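Local coordinates for glucan-binding protein C, GbpC (Streptococcus mutans UA159, PDB 5UQZ) that probably binds glucan at the bacterial cell surface and mediates both sucrose-independent and sucrose-dependent adherence, at residues Gln18-Tyr21 with Asn22-Glu26. Numbering follows the deposited sequence.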
# COMPACT_ATOMS: atom_id res chain seq x y z
N GLN A 18 33.02 -0.49 -23.09
CA GLN A 18 32.36 0.76 -23.44
C GLN A 18 30.85 0.61 -23.37
O GLN A 18 30.15 1.51 -22.89
CB GLN A 18 32.83 1.27 -24.81
CG GLN A 18 34.33 1.65 -24.81
CD GLN A 18 34.67 2.80 -25.75
OE1 GLN A 18 34.63 3.98 -25.38
NE2 GLN A 18 34.98 2.47 -26.98
N GLU A 19 30.32 -0.54 -23.81
CA GLU A 19 28.88 -0.73 -23.70
C GLU A 19 28.44 -0.78 -22.25
O GLU A 19 27.42 -0.19 -21.88
CB GLU A 19 28.46 -1.97 -24.46
CG GLU A 19 28.62 -1.77 -25.94
CD GLU A 19 27.53 -2.47 -26.75
OE1 GLU A 19 26.47 -2.76 -26.16
OE2 GLU A 19 27.75 -2.73 -27.96
N GLN A 20 29.21 -1.46 -21.40
CA GLN A 20 28.86 -1.47 -19.99
C GLN A 20 28.95 -0.07 -19.39
O GLN A 20 28.09 0.32 -18.57
CB GLN A 20 29.81 -2.41 -19.25
CG GLN A 20 29.46 -2.56 -17.76
CD GLN A 20 28.12 -3.23 -17.55
OE1 GLN A 20 27.84 -4.29 -18.13
NE2 GLN A 20 27.27 -2.62 -16.72
N TYR A 21 29.96 0.71 -19.78
CA TYR A 21 30.06 2.09 -19.31
C TYR A 21 28.82 2.91 -19.70
O TYR A 21 28.29 3.67 -18.89
CB TYR A 21 31.32 2.76 -19.87
CG TYR A 21 31.36 4.23 -19.54
CD1 TYR A 21 31.80 4.68 -18.30
CD2 TYR A 21 30.90 5.19 -20.45
CE1 TYR A 21 31.80 6.03 -17.99
CE2 TYR A 21 30.90 6.54 -20.14
CZ TYR A 21 31.37 6.96 -18.92
OH TYR A 21 31.37 8.31 -18.58
N ASN A 22 28.36 2.78 -20.94
CA ASN A 22 27.18 3.53 -21.33
C ASN A 22 26.00 3.18 -20.45
O ASN A 22 25.24 4.07 -20.04
CB ASN A 22 26.84 3.20 -22.77
CG ASN A 22 27.85 3.74 -23.74
OD1 ASN A 22 28.61 4.66 -23.42
ND2 ASN A 22 27.88 3.16 -24.93
N LYS A 23 25.79 1.89 -20.18
CA LYS A 23 24.70 1.47 -19.31
C LYS A 23 24.89 2.02 -17.90
O LYS A 23 23.94 2.52 -17.27
CB LYS A 23 24.63 -0.06 -19.30
CG LYS A 23 23.45 -0.63 -18.53
CD LYS A 23 23.36 -2.14 -18.73
CE LYS A 23 22.62 -2.83 -17.60
NZ LYS A 23 22.46 -4.29 -17.88
N ASP A 24 26.11 1.92 -17.37
CA ASP A 24 26.38 2.41 -16.02
C ASP A 24 26.24 3.92 -15.93
O ASP A 24 25.80 4.44 -14.90
CB ASP A 24 27.79 2.02 -15.57
CG ASP A 24 27.94 0.54 -15.38
OD1 ASP A 24 26.92 -0.18 -15.39
OD2 ASP A 24 29.11 0.11 -15.24
N PHE A 25 26.56 4.64 -17.01
CA PHE A 25 26.44 6.09 -16.98
C PHE A 25 24.98 6.52 -17.03
O PHE A 25 24.57 7.44 -16.31
CB PHE A 25 27.24 6.71 -18.12
CG PHE A 25 27.22 8.20 -18.08
CD1 PHE A 25 28.00 8.88 -17.16
CD2 PHE A 25 26.37 8.92 -18.92
CE1 PHE A 25 27.96 10.26 -17.09
CE2 PHE A 25 26.32 10.30 -18.86
CZ PHE A 25 27.12 10.98 -17.94
N GLU A 26 24.19 5.87 -17.89
CA GLU A 26 22.75 6.12 -17.90
C GLU A 26 22.14 5.84 -16.53
O GLU A 26 21.26 6.58 -16.06
CB GLU A 26 22.12 5.27 -18.99
CG GLU A 26 22.67 5.58 -20.37
CD GLU A 26 22.34 4.51 -21.40
OE1 GLU A 26 22.27 3.31 -21.07
OE2 GLU A 26 22.11 4.89 -22.55
O HOH W 1 31.52 4.55 -24.10
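Four successive i to i+4 backbone hydrogen bonds, from the amides of N22, K23, D24 and F25 to the carbonyls of Q18, E19, Q20 and Y21, run through residues 18-25 of helix 3-51; F25 N lies 2.7 Å from Y21 O. Q20 bends at chi2 (65°), which brings its amide back to D24, where NE2 donates to OD1 at 2.8 Å. The bond meets the syn side of the carboxylate from 35° out of its plane but stays close to the Q20 amide plane. One residue further on, Y21 and F25 lean the same way with their CG atoms anti to the backbone N. Their rings are nearly parallel yet slid apart, with centroids 5.9 Å from each other, so F25 CB, rather than its ring, sits over a Y21 face, and Y21 OH approaches F25 CD1 at 3.7 Å. A water donates to N22 OD1 (3.0 Å) and more weakly to Q18 OE1, which also accepts a hydrogen bond from K350; P348, K350 and P351 of the C-terminal segment pack against Y21. The i to i+4 spacing of backbone bonds and side-chain pairs is that of a regular alpha-helix, here the long N-terminal one, in a region predicted to be coiled coil, far from the calcium site.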